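Local atomic coordinates of metallo-beta-lactamase (Simiduia agarivorans, PDB entry 6MFI), a protein that probably hydrolyses beta-lactam antibiotics as a zinc-dependent subclass B3 metallo-beta-lactamase, with two metal ions held in its active site. Residues 28-33 against 48-53; 128-133 against 161-166. All coordinates share one frame; numbering follows the deposited sequence.

Contact 1: residues 28-33 against 48-53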
loop_
_atom_site.group_PDB
_atom_site.type_symbol
_atom_site.label_atom_id
_atom_site.label_comp_id
_atom_site.label_asym_id
_atom_site.label_seq_id
_atom_site.Cartn_x
_atom_site.Cartn_y
_atom_site.Cartn_z
ATOM N N VAL A 28 -11.358 -14.514 12.837
ATOM C CA VAL A 28 -11.004 -15.930 13.027
ATOM C C VAL A 28 -9.486 -16.050 12.913
ATOM O O VAL A 28 -8.834 -16.612 13.801
ATOM C CB VAL A 28 -11.738 -16.931 12.097
ATOM C CG1 VAL A 28 -11.121 -17.047 10.694
ATOM C CG2 VAL A 28 -11.809 -18.303 12.761
ATOM N N THR A 29 -8.904 -15.496 11.848
ATOM C CA THR A 29 -7.462 -15.330 11.764
ATOM C C THR A 29 -7.050 -13.879 11.942
ATOM O O THR A 29 -5.862 -13.603 12.134
ATOM C CB THR A 29 -6.917 -15.858 10.428
ATOM O OG1 THR A 29 -5.579 -15.382 10.235
ATOM C CG2 THR A 29 -7.779 -15.398 9.268
ATOM N N ALA A 30 -8.008 -12.951 11.881
ATOM C CA ALA A 30 -7.734 -11.572 12.255
ATOM C C ALA A 30 -7.709 -11.400 13.768
ATOM O O ALA A 30 -7.008 -10.518 14.271
ATOM C CB ALA A 30 -8.769 -10.636 11.625
ATOM N N GLU A 31 -8.462 -12.223 14.504
ATOM C CA GLU A 31 -8.285 -12.272 15.951
ATOM C C GLU A 31 -6.903 -12.804 16.304
ATOM O O GLU A 31 -6.233 -12.277 17.200
ATOM C CB GLU A 31 -9.366 -13.140 16.597
ATOM C CG GLU A 31 -9.143 -13.364 18.087
ATOM C CD GLU A 31 -9.394 -14.796 18.517
ATOM O OE1 GLU A 31 -10.187 -15.493 17.852
ATOM O OE2 GLU A 31 -8.779 -15.230 19.513
ATOM N N HIS A 32 -6.463 -13.854 15.606
ATOM C CA HIS A 32 -5.100 -14.339 15.773
ATOM C C HIS A 32 -4.083 -13.279 15.374
ATOM O O HIS A 32 -2.989 -13.224 15.944
ATOM C CB HIS A 32 -4.895 -15.614 14.952
ATOM C CG HIS A 32 -3.573 -16.278 15.182
ATOM N ND1 HIS A 32 -2.966 -16.322 16.418
ATOM C CD2 HIS A 32 -2.741 -16.926 14.332
ATOM C CE1 HIS A 32 -1.819 -16.968 16.321
ATOM N NE2 HIS A 32 -1.658 -17.345 15.065
ATOM N N TRP A 33 -4.428 -12.426 14.405
ATOM C CA TRP A 33 -3.518 -11.361 13.994
ATOM C C TRP A 33 -3.335 -10.331 15.101
ATOM O O TRP A 33 -2.214 -9.872 15.347
ATOM C CB TRP A 33 -4.031 -10.691 12.720
ATOM C CG TRP A 33 -3.000 -9.840 12.041
ATOM C CD1 TRP A 33 -2.187 -10.207 11.010
ATOM C CD2 TRP A 33 -2.668 -8.480 12.349
ATOM N NE1 TRP A 33 -1.370 -9.161 10.653
ATOM C CE2 TRP A 33 -1.646 -8.089 11.460
ATOM C CE3 TRP A 33 -3.136 -7.555 13.286
ATOM C CZ2 TRP A 33 -1.084 -6.814 11.483
ATOM C CZ3 TRP A 33 -2.577 -6.290 13.307
ATOM C CH2 TRP A 33 -1.562 -5.931 12.412
ATOM N N PRO A 48 0.345 -13.601 10.712
ATOM C CA PRO A 48 -0.604 -14.487 10.037
ATOM C C PRO A 48 -1.425 -13.727 9.012
ATOM O O PRO A 48 -1.619 -12.507 9.136
ATOM C CB PRO A 48 -1.484 -14.993 11.188
ATOM C CG PRO A 48 -1.485 -13.859 12.157
ATOM C CD PRO A 48 -0.128 -13.197 12.048
ATOM N N PRO A 49 -1.918 -14.406 7.980
ATOM C CA PRO A 49 -2.838 -13.770 7.038
ATOM C C PRO A 49 -4.284 -13.914 7.482
ATOM O O PRO A 49 -4.668 -14.874 8.152
ATOM C CB PRO A 49 -2.583 -14.548 5.741
ATOM C CG PRO A 49 -2.264 -15.929 6.221
ATOM C CD PRO A 49 -1.565 -15.776 7.562
ATOM N N PHE A 50 -5.096 -12.933 7.094
ATOM C CA PHE A 50 -6.508 -12.964 7.437
ATOM C C PHE A 50 -7.322 -12.353 6.307
ATOM O O PHE A 50 -6.802 -11.615 5.465
ATOM C CB PHE A 50 -6.793 -12.238 8.760
ATOM C CG PHE A 50 -6.408 -10.784 8.759
ATOM C CD1 PHE A 50 -7.329 -9.810 8.409
ATOM C CD2 PHE A 50 -5.132 -10.392 9.127
ATOM C CE1 PHE A 50 -6.981 -8.473 8.412
ATOM C CE2 PHE A 50 -4.780 -9.056 9.134
ATOM C CZ PHE A 50 -5.705 -8.096 8.777
ATOM N N ARG A 51 -8.612 -12.675 6.303
ATOM C CA ARG A 51 -9.526 -12.170 5.289
ATOM C C ARG A 51 -10.039 -10.792 5.684
ATOM O O ARG A 51 -10.539 -10.601 6.798
ATOM C CB ARG A 51 -10.695 -13.137 5.104
ATOM C CG ARG A 51 -11.947 -12.505 4.518
ATOM C CD ARG A 51 -13.079 -13.512 4.447
ATOM N NE ARG A 51 -12.772 -14.613 3.538
ATOM C CZ ARG A 51 -13.400 -14.825 2.386
ATOM N NH1 ARG A 51 -14.377 -14.015 2.003
ATOM N NH2 ARG A 51 -13.055 -15.850 1.620
ATOM N N VAL A 52 -9.909 -9.831 4.772
ATOM C CA VAL A 52 -10.448 -8.495 5.012
ATOM C C VAL A 52 -11.943 -8.462 4.715
ATOM O O VAL A 52 -12.765 -8.203 5.601
ATOM C CB VAL A 52 -9.685 -7.448 4.180
ATOM C CG1 VAL A 52 -10.293 -6.069 4.377
ATOM C CG2 VAL A 52 -8.208 -7.445 4.557
ATOM N N LEU A 53 -12.313 -8.735 3.462
ATOM C CA LEU A 53 -13.710 -8.779 3.047
ATOM C C LEU A 53 -13.839 -9.430 1.675
ATOM O O LEU A 53 -13.209 -8.987 0.709
ATOM C CB LEU A 53 -14.313 -7.370 3.029
ATOM C CG LEU A 53 -15.839 -7.290 3.082
ATOM C CD1 LEU A 53 -16.284 -6.086 3.894
ATOM C CD2 LEU A 53 -16.437 -7.243 1.683
HETATM O O HOH W 1 0.319 -10.449 9.228
#
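Trp33 and Phe50 form the aromatic centre of a largely buried helix-on-strand contact, in which the start of helix 30-36 packs against the edge strand 50-53 of the seven-stranded sheet and the two prolines before it. It illustrates how one indole can serve several partners at once, apolar ones over its face and polar ones around its rim. The pair is T-shaped: the edge of the Phe50 ring is directed at a face of the indole, the ring centroids 4.8 Å apart and the planes at 66°. Phe50 CE2 makes the closest approach, 3.4 Å from Trp33 CD1 and displaced toward the rim of the indole. With its CG between the backbone N and the carbonyl carbon (chi1 60°), Phe50 turns its ring toward the helix, where CD1 also packs 3.6 Å from the methyl of Ala30. At the indole edge, in its plane, lies Pro48 O, 3.0 Å from Trp33 CD1. A water in the same plane accepts the NE1 proton of Trp33 at 2.6 Å and bridges to Pro48 O, which helps fix the rotation of the indole. The Pro48 ring touches both Trp33, through CG and CD, and His32, whose CD2 lies 3.9 Å from Pro48 CB. At the other end Thr29 brings its methyl CG2 to 3.3 Å from Phe50 CB; its OG1 donates a hydrogen bond to Pro49 O, but the modelled separation is so short that its detail is doubtful. Around this assembly, Leu263 of helix 259-265 touches both Ala30 and Phe50, Tyr58 meets both aromatic rings from the neighbouring strand 56-58, and Arg95 of helix 85-95 lies against Pro48 and Pro49.

Contact 2: residues 128-133 against 161-166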
loop_
_atom_site.group_PDB
_atom_site.type_symbol
_atom_site.label_atom_id
_atom_site.label_comp_id
_atom_site.label_asym_id
_atom_site.label_seq_id
_atom_site.Cartn_x
_atom_site.Cartn_y
_atom_site.Cartn_z
ATOM N N ALA A 128 4.299 -12.782 -12.337
ATOM C CA ALA A 128 3.329 -11.722 -12.554
ATOM C C ALA A 128 3.971 -10.537 -13.268
ATOM O O ALA A 128 5.188 -10.338 -13.235
ATOM C CB ALA A 128 2.731 -11.265 -11.223
ATOM N N THR A 129 3.131 -9.744 -13.927
ATOM C CA THR A 129 3.575 -8.495 -14.529
ATOM C C THR A 129 3.379 -7.370 -13.524
ATOM O O THR A 129 2.312 -7.248 -12.915
ATOM C CB THR A 129 2.815 -8.196 -15.823
ATOM O OG1 THR A 129 2.415 -6.821 -15.838
ATOM C CG2 THR A 129 1.587 -9.079 -15.942
ATOM N N LEU A 130 4.415 -6.557 -13.345
ATOM C CA LEU A 130 4.424 -5.506 -12.338
ATOM C C LEU A 130 4.046 -4.180 -12.985
ATOM O O LEU A 130 4.717 -3.725 -13.918
ATOM C CB LEU A 130 5.797 -5.418 -11.673
ATOM C CG LEU A 130 6.097 -4.213 -10.785
ATOM C CD1 LEU A 130 5.126 -4.139 -9.618
ATOM C CD2 LEU A 130 7.527 -4.305 -10.291
ATOM N N TYR A 131 2.970 -3.570 -12.495
ATOM C CA TYR A 131 2.523 -2.265 -12.953
ATOM C C TYR A 131 2.944 -1.202 -11.948
ATOM O O TYR A 131 2.826 -1.399 -10.735
ATOM C CB TYR A 131 1.003 -2.236 -13.136
ATOM C CG TYR A 131 0.494 -3.090 -14.275
ATOM C CD1 TYR A 131 0.276 -4.451 -14.105
ATOM C CD2 TYR A 131 0.225 -2.534 -15.520
ATOM C CE1 TYR A 131 -0.192 -5.234 -15.140
ATOM C CE2 TYR A 131 -0.244 -3.312 -16.563
ATOM C CZ TYR A 131 -0.451 -4.661 -16.367
ATOM O OH TYR A 131 -0.916 -5.442 -17.400
ATOM N N ALA A 132 3.436 -0.074 -12.455
ATOM C CA ALA A 132 3.951 0.972 -11.586
ATOM C C ALA A 132 3.786 2.328 -12.252
ATOM O O ALA A 132 3.816 2.442 -13.478
ATOM C CB ALA A 132 5.426 0.735 -11.239
ATOM N N SER A 133 3.614 3.357 -11.421
ATOM C CA SER A 133 3.604 4.723 -11.914
ATOM C C SER A 133 4.975 5.071 -12.491
ATOM O O SER A 133 5.978 4.433 -12.159
ATOM C CB SER A 133 3.232 5.688 -10.788
ATOM O OG SER A 133 4.174 5.627 -9.733
ATOM N N ALA A 161 13.509 -4.665 -10.248
ATOM C CA ALA A 161 12.353 -5.430 -10.687
ATOM C C ALA A 161 12.015 -5.082 -12.130
ATOM O O ALA A 161 12.450 -4.059 -12.666
ATOM C CB ALA A 161 11.140 -5.174 -9.784
ATOM N N ARG A 162 11.225 -5.952 -12.756
ATOM C CA ARG A 162 10.818 -5.793 -14.148
ATOM C C ARG A 162 9.406 -5.218 -14.184
ATOM O O ARG A 162 8.442 -5.898 -13.816
ATOM C CB ARG A 162 10.885 -7.127 -14.888
ATOM C CG ARG A 162 12.261 -7.766 -14.895
ATOM C CD ARG A 162 12.185 -9.226 -15.310
ATOM N NE ARG A 162 11.724 -9.380 -16.687
ATOM C CZ ARG A 162 11.414 -10.545 -17.245
ATOM N NH1 ARG A 162 11.514 -11.666 -16.544
ATOM N NH2 ARG A 162 11.006 -10.591 -18.506
ATOM N N VAL A 163 9.287 -3.973 -14.630
ATOM C CA VAL A 163 7.996 -3.307 -14.756
ATOM C C VAL A 163 7.468 -3.531 -16.166
ATOM O O VAL A 163 8.151 -3.227 -17.152
ATOM C CB VAL A 163 8.118 -1.807 -14.441
ATOM C CG1 VAL A 163 6.797 -1.100 -14.700
ATOM C CG2 VAL A 163 8.565 -1.604 -13.002
ATOM N N GLY A 164 6.251 -4.061 -16.265
ATOM C CA GLY A 164 5.675 -4.391 -17.554
ATOM C C GLY A 164 4.652 -3.394 -18.055
ATOM O O GLY A 164 4.269 -3.429 -19.228
ATOM N N GLY A 165 4.198 -2.500 -17.181
ATOM C CA GLY A 165 3.204 -1.517 -17.564
ATOM C C GLY A 165 3.263 -0.309 -16.662
ATOM O O GLY A 165 3.662 -0.401 -15.497
ATOM N N LEU A 166 2.861 0.835 -17.207
ATOM C CA LEU A 166 2.858 2.093 -16.473
ATOM C C LEU A 166 1.438 2.455 -16.060
ATOM O O LEU A 166 0.491 2.285 -16.834
ATOM C CB LEU A 166 3.466 3.220 -17.312
ATOM C CG LEU A 166 4.947 3.525 -17.069
ATOM C CD1 LEU A 166 5.807 2.288 -17.290
ATOM C CD2 LEU A 166 5.414 4.671 -17.955
HETATM O O HOH W 2 6.442 -6.934 -15.019
#
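Tyr131 pairs with Gly165 and Ala132 with Leu166 in neighbouring parallel strands, whose short axes come within 4.6 Å and are twisted by 39°. Two backbone bonds join them: Gly164 N donates to Leu130 O at 2.8 Å, and Ala132 N donates to Gly165 O at 3.1 Å, with a nearly straight N-H...O angle of 159°. Where the strands begin to part, a water takes the place of a direct bond, accepting from Leu130 N and donating to Arg162 O. On one face of the sheet, Gly165 CA approaches the Tyr131 ring obliquely, 3.8 Å from CD2; the lack of a side chain on Gly165 leaves room for the ring there. Ala132 and Leu166 point to the other face, and Ala132 CB also comes within 4.2 Å of Val163 CG1. Near the start of the strand, the CG of Leu130 stands opposite its own backbone N (chi1 168°), and from there the branch CD2 reaches both Ala161 CB, at 3.8 Å, and Val163 CG2, at 4.0 Å. Helix 134-142 covers this apolar side, with Ala137 against Ala132 and Met140 against Ala161 and Val163. Two adjacent parallel strands linked through that helix make a beta-alpha-beta crossover, here finishing one edge of a sheet in the metallo-beta-lactamase fold.

Overall arrangement
Contacts 1 and 2 belong to the same seven-stranded sheet but to opposite margins of it: strand 50-53 is outermost at one side and strand 163-166 at the other. Their centres are 29 Å apart and their nearest atoms about 18 Å, so neither touches the other. Each contact approaches a zinc ligand to about the same distance: the side chain of Trp33 in contact 1 is about 10 Å from that of His253, while in contact 2 Ala132 is about 10 Å from His110 and Leu130 about 11 Å from His115, again between side chains. Both are therefore packing of the scaffold rather than parts of the metal sites, one helix-on-strand and one strand-on-strand.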